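Local coordinates for protein particle-associated lyase (Acinetobacter bacteriophage AP22, PDB 4Y9V) that probably cleaves the capsular polysaccharide of Acinetobacter baumannii as a lyase, acting as the trimeric tailspike with which the phage attacks its host's capsule, at residues L47-L51 / V65-V69; V74-V79 / F96-N100; D464-L468 / T500-Y504; R520-Q524 / L546-S551. All coordinates share one frame; numbering follows the deposited sequence. Where two conformers were deposited one is given.

Contact 1: L47-L51 / V65-V69; sequences LDTYL and VLNQV. With EDO (1,2-ethanediol), chain I.
Val65 holds CG1 anti to its own nitrogen (chi1 -175°), beside the carbonyl carbon, which aims that methyl at Tyr50 CB and Leu47 CD1 and leaves CG2 for Leu51. It is the wedge between the helices: CG1 packs 3.6 Å from Tyr50 CB and 3.7 Å from Leu47 CD1, and CG2 meets Leu51 CD2 at 4.0 Å. Val69 CG2 sits squarely over one face of the Tyr50 ring, 3.5 Å from the centroid and 8° off the normal, a well-centred CH-pi contact. Gln68 comes to the edge of the same ring with its CG. The short helical segments cross at 110° with their axes 10.3 Å apart, in the small N-terminal helical part of a protein with very little helix, whose regular structure is nearly all strand. Leu47 and Val69 also reach strand 77-79, so the pair of helices packs against the first parallel sheet. At the polar margin, Asp72 accepts from Gln68 NE2 and is hydrogen-bonded to Tyr50 OH. The contact is therefore apolar between the segments, and the tyrosine can bury a ring face against valine while its hydroxyl keeps a hydrogen bond to Asp72.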
# COMPACT_ATOMS: atom_id res chain seq x y z
N LEU A 47 38.29 12.58 -19.69
CA LEU A 47 39.32 12.82 -18.69
C LEU A 47 40.72 12.62 -19.28
O LEU A 47 41.64 13.35 -18.95
CB LEU A 47 39.09 11.94 -17.46
CG LEU A 47 40.05 12.17 -16.32
CD1 LEU A 47 39.88 13.56 -15.72
CD2 LEU A 47 39.88 11.11 -15.26
N ASP A 48 40.88 11.62 -20.15
CA ASP A 48 42.22 11.29 -20.64
C ASP A 48 42.86 12.46 -21.39
O ASP A 48 44.09 12.61 -21.31
CB ASP A 48 42.19 10.06 -21.54
CG ASP A 48 42.28 8.74 -20.77
OD1 ASP A 48 41.53 8.57 -19.81
OD2 ASP A 48 43.06 7.88 -21.20
N THR A 49 42.10 13.26 -22.14
CA THR A 49 42.71 14.39 -22.82
C THR A 49 43.23 15.40 -21.83
O THR A 49 44.31 16.01 -22.01
CB THR A 49 41.74 15.03 -23.83
OG1 THR A 49 40.63 15.51 -23.15
CG2 THR A 49 41.43 14.10 -24.97
N TYR A 50 42.50 15.67 -20.74
CA TYR A 50 42.92 16.52 -19.68
C TYR A 50 44.17 16.01 -18.97
O TYR A 50 45.09 16.78 -18.65
CB TYR A 50 41.79 16.76 -18.62
CG TYR A 50 40.92 17.95 -18.96
CD1 TYR A 50 39.84 17.86 -19.82
CD2 TYR A 50 41.18 19.17 -18.37
CE1 TYR A 50 39.07 18.99 -20.09
CE2 TYR A 50 40.41 20.30 -18.63
CZ TYR A 50 39.37 20.20 -19.49
OH TYR A 50 38.57 21.29 -19.79
N LEU A 51 44.21 14.71 -18.68
CA LEU A 51 45.39 14.14 -18.05
C LEU A 51 46.62 14.38 -18.90
O LEU A 51 47.69 14.78 -18.40
CB LEU A 51 45.18 12.63 -17.79
CG LEU A 51 44.11 12.31 -16.72
CD1 LEU A 51 43.79 10.85 -16.75
CD2 LEU A 51 44.55 12.67 -15.35
N VAL A 65 43.03 18.04 -11.80
CA VAL A 65 42.44 17.80 -13.10
C VAL A 65 40.92 17.93 -13.02
O VAL A 65 40.32 18.62 -13.84
CB VAL A 65 42.88 16.42 -13.66
CG1 VAL A 65 42.34 16.25 -15.06
CG2 VAL A 65 44.39 16.31 -13.65
N LEU A 66 40.30 17.26 -12.04
CA LEU A 66 38.85 17.43 -11.86
C LEU A 66 38.48 18.89 -11.61
O LEU A 66 37.52 19.40 -12.16
CB LEU A 66 38.35 16.55 -10.72
CG LEU A 66 38.46 15.03 -10.97
CD1 LEU A 66 37.99 14.30 -9.73
CD2 LEU A 66 37.66 14.57 -12.17
N ASN A 67 39.28 19.57 -10.77
CA ASN A 67 39.02 20.99 -10.53
C ASN A 67 39.16 21.80 -11.82
O ASN A 67 38.38 22.73 -12.05
CB ASN A 67 39.91 21.52 -9.43
CG ASN A 67 39.40 21.18 -8.03
OD1 ASN A 67 38.16 21.08 -7.86
ND2 ASN A 67 40.25 20.98 -7.08
N GLN A 68 40.15 21.48 -12.68
CA GLN A 68 40.31 22.24 -13.92
C GLN A 68 39.16 21.97 -14.88
O GLN A 68 38.67 22.90 -15.52
CB GLN A 68 41.66 21.91 -14.58
CG GLN A 68 41.94 22.86 -15.72
CD GLN A 68 42.20 24.27 -15.22
OE1 GLN A 68 42.89 24.46 -14.20
NE2 GLN A 68 41.67 25.25 -15.89
N VAL A 69 38.73 20.72 -15.00
CA VAL A 69 37.59 20.40 -15.87
C VAL A 69 36.36 21.21 -15.45
O VAL A 69 35.75 21.84 -16.35
CB VAL A 69 37.29 18.88 -15.82
CG1 VAL A 69 35.97 18.59 -16.53
CG2 VAL A 69 38.42 18.05 -16.41
C1 EDO I . 45.10 8.63 -23.86
O1 EDO I . 43.95 7.86 -23.78
C2 EDO I . 46.45 7.98 -23.66
O2 EDO I . 46.50 7.37 -22.33

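Contact 2: V74-V79 / F96-N100. With EDO (1,2-ethanediol), chain J; EDO (1,2-ethanediol), chain G.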
# COMPACT_ATOMS: atom_id res chain seq x y z
N VAL A 74 33.24 22.60 -18.37
CA VAL A 74 32.87 21.38 -19.11
C VAL A 74 31.58 20.93 -18.51
O VAL A 74 31.49 20.81 -17.27
CB VAL A 74 33.97 20.34 -18.98
CG1 VAL A 74 33.48 18.95 -19.41
CG2 VAL A 74 35.18 20.77 -19.80
N LYS A 75 30.58 20.63 -19.32
CA LYS A 75 29.27 20.21 -18.80
C LYS A 75 28.99 18.73 -18.87
O LYS A 75 27.92 18.29 -18.36
CB LYS A 75 28.18 20.96 -19.56
CG LYS A 75 28.18 22.47 -19.31
CD LYS A 75 27.50 23.37 -20.24
CE LYS A 75 27.57 24.81 -19.68
NZ LYS A 75 28.97 25.36 -19.64
N LYS A 76 29.91 17.96 -19.45
CA LYS A 76 29.70 16.51 -19.47
C LYS A 76 31.07 15.91 -19.66
O LYS A 76 31.74 16.15 -20.68
CB LYS A 76 28.73 16.18 -20.59
CG LYS A 76 28.33 14.72 -20.65
CD LYS A 76 27.27 14.52 -21.71
CE LYS A 76 26.85 13.10 -21.87
NZ LYS A 76 25.63 12.93 -22.76
N LEU A 77 31.48 15.09 -18.69
CA LEU A 77 32.81 14.50 -18.71
C LEU A 77 32.72 12.98 -18.77
O LEU A 77 32.10 12.35 -17.88
CB LEU A 77 33.60 14.89 -17.46
CG LEU A 77 35.04 14.33 -17.38
CD1 LEU A 77 35.93 14.95 -18.43
CD2 LEU A 77 35.58 14.48 -15.97
N HIS A 78 33.35 12.39 -19.76
CA HIS A 78 33.48 10.93 -19.89
C HIS A 78 34.76 10.49 -19.21
O HIS A 78 35.81 11.11 -19.40
CB HIS A 78 33.48 10.53 -21.36
CG HIS A 78 32.20 10.81 -22.04
ND1 HIS A 78 31.80 12.02 -22.50
CD2 HIS A 78 31.20 9.91 -22.29
CE1 HIS A 78 30.52 11.84 -23.02
NE2 HIS A 78 30.19 10.57 -22.91
N VAL A 79 34.69 9.41 -18.44
CA VAL A 79 35.83 8.90 -17.67
C VAL A 79 36.05 7.42 -17.97
O VAL A 79 35.14 6.60 -17.81
CB VAL A 79 35.64 9.14 -16.17
CG1 VAL A 79 36.84 8.62 -15.39
CG2 VAL A 79 35.39 10.61 -15.88
N PHE A 96 26.99 19.74 -13.59
CA PHE A 96 28.07 18.87 -14.04
C PHE A 96 27.51 17.48 -14.22
O PHE A 96 26.73 17.05 -13.38
CB PHE A 96 29.20 18.88 -13.00
CG PHE A 96 30.48 18.27 -13.51
CD1 PHE A 96 30.75 16.92 -13.37
CD2 PHE A 96 31.40 19.08 -14.13
CE1 PHE A 96 31.96 16.38 -13.86
CE2 PHE A 96 32.58 18.54 -14.60
CZ PHE A 96 32.86 17.21 -14.49
N GLU A 97 27.96 16.78 -15.25
CA GLU A 97 27.54 15.41 -15.51
C GLU A 97 28.75 14.51 -15.75
O GLU A 97 29.56 14.82 -16.63
CB GLU A 97 26.61 15.35 -16.72
CG GLU A 97 26.19 13.93 -17.08
CD GLU A 97 25.15 13.79 -18.16
OE1 GLU A 97 24.79 14.81 -18.79
OE2 GLU A 97 24.68 12.63 -18.39
N PHE A 98 28.84 13.43 -14.99
CA PHE A 98 29.78 12.36 -15.27
C PHE A 98 29.12 11.27 -16.12
O PHE A 98 27.99 10.85 -15.85
CB PHE A 98 30.23 11.64 -13.98
CG PHE A 98 31.23 12.41 -13.16
CD1 PHE A 98 32.60 12.31 -13.44
CD2 PHE A 98 30.86 13.21 -12.07
CE1 PHE A 98 33.53 12.94 -12.65
CE2 PHE A 98 31.81 13.85 -11.29
CZ PHE A 98 33.15 13.70 -11.58
N VAL A 99 29.90 10.74 -17.08
CA VAL A 99 29.58 9.51 -17.78
C VAL A 99 30.79 8.59 -17.54
O VAL A 99 31.81 8.66 -18.23
CB VAL A 99 29.30 9.69 -19.27
CG1 VAL A 99 28.84 8.36 -19.85
CG2 VAL A 99 28.30 10.77 -19.52
N ASN A 100 30.68 7.75 -16.51
CA ASN A 100 31.78 6.92 -16.05
C ASN A 100 31.63 5.48 -16.54
O ASN A 100 30.56 4.90 -16.40
CB ASN A 100 31.84 6.94 -14.53
CG ASN A 100 32.18 8.32 -14.00
OD1 ASN A 100 32.85 9.09 -14.63
ND2 ASN A 100 31.70 8.61 -12.79
C1 EDO J . 31.55 18.57 -23.13
O1 EDO J . 30.49 19.04 -22.29
C2 EDO J . 32.24 19.70 -23.83
O2 EDO J . 32.91 20.55 -22.92
C1 EDO G . 36.64 7.42 -21.99
O1 EDO G . 36.86 8.68 -21.49
C2 EDO G . 35.33 6.77 -21.49
O2 EDO G . 34.19 7.38 -22.04
O HOH W 1 25.28 17.44 -19.42
O HOH W 2 23.85 14.49 -21.34
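Three backbone hydrogen bonds join Leu77-Val79 to Glu97-Val99. Leu77 N donates to Glu97 O at 2.8 Å, Val99 N to Leu77 O at 2.8 Å, and Val79 N to Val99 O at 3.0 Å. CA-H...O contacts support them, among them His78 CA to Val99 O at 3.3 Å. The bridges pair Leu77 with Phe98, His78 with Val99 and Val79 with Asn100, all parallel. This is the middle of a four-stranded parallel sheet in the order 45-46, 77-79, 96-100, 211-213, and it lies near the N-terminal end of an elongated, mainly beta fold.

Apolar packing gathers on the face that carries Leu77, Val79 and Phe98. Phe96 CE1 stands over the centre of the Phe98 ring, and Leu77 CB packs 3.8 Å from Phe96 CZ. Val79 CG2 comes to the edge of the Phe98 ring. Asn100 lies alongside Val79, its OD1 buried against the valine with no polar partner in the model, whereas its ND2 is bonded to Tyr215 O.

On the other face, Val99 CG2 lies over the His78 ring toward its rim, a CH-pi contact 4.2 Å from the centroid, and ND1 of that ring is hydrogen-bonded to Ala45 O. Lys76 and Glu97 both start with CG anti to the backbone nitrogen (chi1 -175° and 177°) and stay extended, which lays them side by side. Their charges stop short of a salt bridge, with Lys76 NZ 4.5 Å from Glu97 OE1; a water that accepts from Lys76 NZ also lies 2.7 Å from Glu97 OE1. A second water joins Lys75 O to the same carboxylate oxygen. Lys76 also packs on Val99 of the third subunit.

Contact 3: D464-L468 / T500-Y504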
# COMPACT_ATOMS: atom_id res chain seq x y z
N ASP A 464 0.96 -14.24 18.99
CA ASP A 464 1.12 -15.65 19.37
C ASP A 464 1.93 -15.83 20.65
O ASP A 464 2.40 -16.92 20.94
CB ASP A 464 1.64 -16.54 18.28
CG ASP A 464 3.10 -16.36 17.99
OD1 ASP A 464 3.64 -15.32 18.40
OD2 ASP A 464 3.68 -17.30 17.41
N PHE A 465 2.03 -14.78 21.46
CA PHE A 465 2.76 -14.90 22.73
C PHE A 465 2.11 -15.92 23.64
O PHE A 465 0.88 -16.00 23.76
CB PHE A 465 2.78 -13.57 23.46
CG PHE A 465 3.57 -12.42 22.81
CD1 PHE A 465 4.27 -12.58 21.63
CD2 PHE A 465 3.60 -11.23 23.46
CE1 PHE A 465 4.99 -11.50 21.11
CE2 PHE A 465 4.32 -10.14 22.95
CZ PHE A 465 5.02 -10.30 21.78
N ASP A 466 2.94 -16.64 24.38
CA ASP A 466 2.41 -17.53 25.43
C ASP A 466 1.88 -16.75 26.63
O ASP A 466 1.01 -17.25 27.36
CB ASP A 466 3.49 -18.54 25.81
CG ASP A 466 3.90 -19.32 24.59
OD1 ASP A 466 3.03 -19.97 23.98
OD2 ASP A 466 5.08 -19.21 24.16
N ALA A 467 2.42 -15.56 26.87
CA ALA A 467 1.98 -14.70 27.96
C ALA A 467 2.09 -13.26 27.49
O ALA A 467 2.99 -12.92 26.71
CB ALA A 467 2.82 -14.92 29.21
N LEU A 468 1.17 -12.43 27.95
CA LEU A 468 1.15 -11.00 27.64
C LEU A 468 0.49 -10.30 28.79
O LEU A 468 -0.60 -10.67 29.20
CB LEU A 468 0.35 -10.78 26.33
CG LEU A 468 0.21 -9.30 25.91
CD1 LEU A 468 1.53 -8.67 25.56
CD2 LEU A 468 -0.77 -9.19 24.73
N THR A 500 -3.01 -19.76 26.82
CA THR A 500 -2.39 -19.35 28.05
C THR A 500 -2.33 -17.84 28.22
O THR A 500 -2.03 -17.34 29.31
CB THR A 500 -0.98 -19.92 28.11
OG1 THR A 500 -0.28 -19.59 26.90
CG2 THR A 500 -0.97 -21.44 28.24
N ALA A 501 -2.51 -17.08 27.11
CA ALA A 501 -2.39 -15.62 27.22
C ALA A 501 -3.62 -15.05 27.91
O ALA A 501 -4.75 -15.42 27.57
CB ALA A 501 -2.20 -15.05 25.82
N ASN A 502 -3.39 -14.13 28.82
CA ASN A 502 -4.45 -13.54 29.65
C ASN A 502 -4.18 -12.05 29.88
O ASN A 502 -3.94 -11.66 31.03
CB ASN A 502 -4.53 -14.32 30.95
CG ASN A 502 -5.58 -13.91 31.94
OD1 ASN A 502 -6.73 -13.50 31.54
ND2 ASN A 502 -5.27 -14.04 33.18
N PRO A 503 -4.15 -11.26 28.82
CA PRO A 503 -3.71 -9.87 28.96
C PRO A 503 -4.82 -8.97 29.39
O PRO A 503 -6.01 -9.19 29.14
CB PRO A 503 -3.33 -9.52 27.53
CG PRO A 503 -4.35 -10.28 26.68
CD PRO A 503 -4.51 -11.60 27.46
N TYR A 504 -4.42 -7.80 29.97
CA TYR A 504 -5.28 -6.65 29.99
C TYR A 504 -5.37 -6.05 28.57
O TYR A 504 -4.36 -5.84 27.91
CB TYR A 504 -4.74 -5.57 30.92
CG TYR A 504 -4.87 -5.90 32.38
CD1 TYR A 504 -6.07 -5.61 33.05
CD2 TYR A 504 -3.86 -6.54 33.08
CE1 TYR A 504 -6.22 -5.93 34.37
CE2 TYR A 504 -4.00 -6.84 34.43
CZ TYR A 504 -5.21 -6.52 35.05
OH TYR A 504 -5.32 -6.84 36.39
O HOH W 3 1.35 -21.34 25.59
O HOH W 4 -0.76 -13.65 29.85
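Neither 464-468 nor 500-504 is a regular strand across this contact; the two loops run close at Leu468 and Pro503, whose CA atoms are 5.2 Å apart, with Leu468 O 3.2 Å from Pro503 CA. The one direct hydrogen bond is made by Thr500, whose OG1 donates to Asp466 O at 2.7 Å. It arrives in the carbonyl plane on a lone pair, with a C=O...donor angle of 126°. A chi1 of 52° places this hydroxyl between the backbone N and the carbonyl carbon of Thr500, facing the other loop. The same OG1 accepts from a water that also donates to Asp466 OD1, so the threonine holds Asp466 twice, once at its carbonyl and once through solvent to its carboxylate. Lys498 forms a salt bridge with that carboxylate oxygen. Further along, a second water accepts from both Leu468 N, at 3.0 Å, and Asn502 N, at 2.9 Å, bridging the two backbone N-H groups. Leu468 CD2 packs obliquely on Pro503 CB at 3.8 Å. Separately, the methyl of Ala501 rests near the Phe465 carbonyl oxygen. Asn496 of strand 486-496 touches Leu468, Ala501 and Pro503, placing the contact beside the late coils of the pectin lyase-like beta-helix. With Asp466 tied by its carbonyl to Thr500 and by its carboxylate to Lys498 and a water, the loops are held together mainly through polar bonds, helped by one small apolar pair.

Contact 4: R520-Q524 / L546-S551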
# COMPACT_ATOMS: atom_id res chain seq x y z
N ARG A 520 -12.73 2.14 24.26
CA ARG A 520 -13.46 1.03 23.70
C ARG A 520 -12.62 -0.19 23.95
O ARG A 520 -11.43 -0.20 23.62
CB ARG A 520 -13.75 1.18 22.21
CG ARG A 520 -14.63 2.30 21.80
CD ARG A 520 -14.80 2.39 20.31
NE ARG A 520 -15.67 3.49 19.95
CZ ARG A 520 -15.95 3.90 18.71
NH1 ARG A 520 -15.43 3.28 17.73
NH2 ARG A 520 -16.71 4.96 18.52
N GLN A 521 -13.19 -1.22 24.58
CA GLN A 521 -12.48 -2.43 24.93
C GLN A 521 -13.27 -3.61 24.39
O GLN A 521 -14.48 -3.72 24.61
CB GLN A 521 -12.26 -2.52 26.45
CG GLN A 521 -11.51 -1.30 26.97
CD GLN A 521 -11.16 -1.34 28.44
OE1 GLN A 521 -10.65 -2.34 28.95
NE2 GLN A 521 -11.41 -0.23 29.12
N MET A 522 -12.55 -4.49 23.70
CA MET A 522 -13.10 -5.58 22.90
C MET A 522 -14.17 -6.37 23.64
O MET A 522 -13.98 -6.79 24.78
CB MET A 522 -11.96 -6.53 22.48
CG MET A 522 -12.43 -7.59 21.49
SD MET A 522 -11.08 -8.50 20.70
CE MET A 522 -10.43 -9.41 22.11
N LEU A 523 -15.26 -6.60 22.93
CA LEU A 523 -16.34 -7.43 23.47
C LEU A 523 -15.88 -8.88 23.58
O LEU A 523 -15.06 -9.38 22.83
CB LEU A 523 -17.65 -7.31 22.67
CG LEU A 523 -18.60 -6.07 22.92
CD1 LEU A 523 -19.62 -6.11 24.08
CD2 LEU A 523 -17.80 -4.76 23.03
N GLN A 524 -16.45 -9.55 24.58
CA GLN A 524 -16.32 -10.99 24.79
C GLN A 524 -17.74 -11.56 25.00
O GLN A 524 -18.66 -10.81 25.34
CB GLN A 524 -15.41 -11.32 25.95
CG GLN A 524 -13.96 -10.90 25.68
CD GLN A 524 -13.09 -11.00 26.89
OE1 GLN A 524 -12.46 -12.06 27.16
NE2 GLN A 524 -13.02 -9.93 27.65
N LEU A 546 -12.43 -14.06 32.56
CA LEU A 546 -12.34 -13.60 31.19
C LEU A 546 -10.91 -13.71 30.66
O LEU A 546 -9.95 -13.33 31.32
CB LEU A 546 -12.78 -12.13 31.12
CG LEU A 546 -14.22 -11.86 31.61
CD1 LEU A 546 -14.45 -10.36 31.61
CD2 LEU A 546 -15.23 -12.66 30.80
N LYS A 547 -10.79 -14.18 29.40
CA LYS A 547 -9.46 -14.25 28.80
C LYS A 547 -8.80 -12.90 28.66
O LYS A 547 -7.58 -12.73 28.94
CB LYS A 547 -9.58 -14.91 27.44
CG LYS A 547 -8.25 -14.86 26.68
CD LYS A 547 -8.30 -15.71 25.43
CE LYS A 547 -7.05 -15.65 24.60
NZ LYS A 547 -7.19 -16.40 23.35
N TYR A 548 -9.56 -11.93 28.17
CA TYR A 548 -9.07 -10.57 28.03
C TYR A 548 -9.63 -9.76 29.19
O TYR A 548 -10.84 -9.75 29.44
CB TYR A 548 -9.49 -9.95 26.68
CG TYR A 548 -9.04 -10.75 25.48
CD1 TYR A 548 -7.81 -10.55 24.86
CD2 TYR A 548 -9.87 -11.72 24.92
CE1 TYR A 548 -7.43 -11.28 23.75
CE2 TYR A 548 -9.50 -12.46 23.81
CZ TYR A 548 -8.27 -12.25 23.22
OH TYR A 548 -7.85 -12.95 22.11
N LYS A 549 -8.75 -9.08 29.94
CA LYS A 549 -9.21 -8.34 31.10
C LYS A 549 -9.37 -6.86 30.74
O LYS A 549 -8.63 -6.30 29.96
CB LYS A 549 -8.18 -8.52 32.22
CG LYS A 549 -8.00 -9.98 32.57
CD LYS A 549 -6.94 -10.22 33.61
CE LYS A 549 -5.64 -9.87 32.94
NZ LYS A 549 -4.50 -10.47 33.69
N TYR A 550 -10.39 -6.28 31.35
CA TYR A 550 -10.68 -4.86 31.13
C TYR A 550 -9.92 -3.99 32.14
O TYR A 550 -9.47 -4.44 33.18
CB TYR A 550 -12.21 -4.65 31.26
CG TYR A 550 -12.98 -5.40 30.19
CD1 TYR A 550 -13.08 -4.88 28.93
CD2 TYR A 550 -13.56 -6.64 30.44
CE1 TYR A 550 -13.75 -5.55 27.91
CE2 TYR A 550 -14.23 -7.32 29.43
CZ TYR A 550 -14.29 -6.77 28.17
OH TYR A 550 -14.95 -7.52 27.19
N SER A 551 -9.88 -2.68 31.85
CA SER A 551 -9.29 -1.76 32.81
C SER A 551 -10.18 -1.52 34.02
O SER A 551 -9.70 -1.06 35.05
CB SER A 551 -8.97 -0.41 32.17
OG SER A 551 -10.19 0.20 31.74
O HOH W 5 -13.32 -14.62 28.02
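Gln521 and Gln524 grip the 546-551 loop through their side-chain amides. Gln521 OE1 accepts from Ser551 N at 3.0 Å, in the carbonyl plane on a lone pair, and its NE2 donates to Ser551 OG at 2.9 Å, so both ends of the amide are held by one residue. The amide of Gln524 does likewise across Tyr548: NE2 donates to Tyr548 O at 2.8 Å, and OE1 accepts from Tyr548 N at 3.1 Å, with the donor above the carbonyl plane. These bonds fasten strand 518-531 to a loop of the C-terminal Ig-like domain, next to the end of the beta-helix. Tyr550 OH donates to Met522 O at 2.7 Å and accepts from Gln524 NE2 at 3.1 Å; Ser620 OG is a further partner of the hydroxyl. A water links Gln524 OE1 to Lys547 N. Farther out, the hydroxyl of Tyr548 and the ammonium of Lys547 reach the C-terminal carboxylate of Ile625 in the second subunit. Met522, bent at chi3 (68°), sets CE over the Tyr548 ring, 3.5 Å from the centroid, a CH-pi contact, with SD behind it at 5.3 Å completing a Met-aromatic pair; Lys547 CG lies over the opposite face.

From the N terminus, contact 1 closes a short loop between helices 47-54 and 63-71. The chain then passes through a short loop into strand 77-79, and contact 2 closes the next loop on strand 96-100. The two touch, with Leu47 N probably hydrogen-bonded to His78 O, and so tie the terminal helices to the first parallel sheet. Most of the beta-helix follows before contact 3, near its far end and about 68 Å from contact 1 between centres, closes 31 residues that include strands 470-476 and 486-496. Contact 4 closes the next loop, with strand 538-545, and Pro503 O probably bonds Lys549 N between contacts 3 and 4. All four lie in series; none nests or crosses.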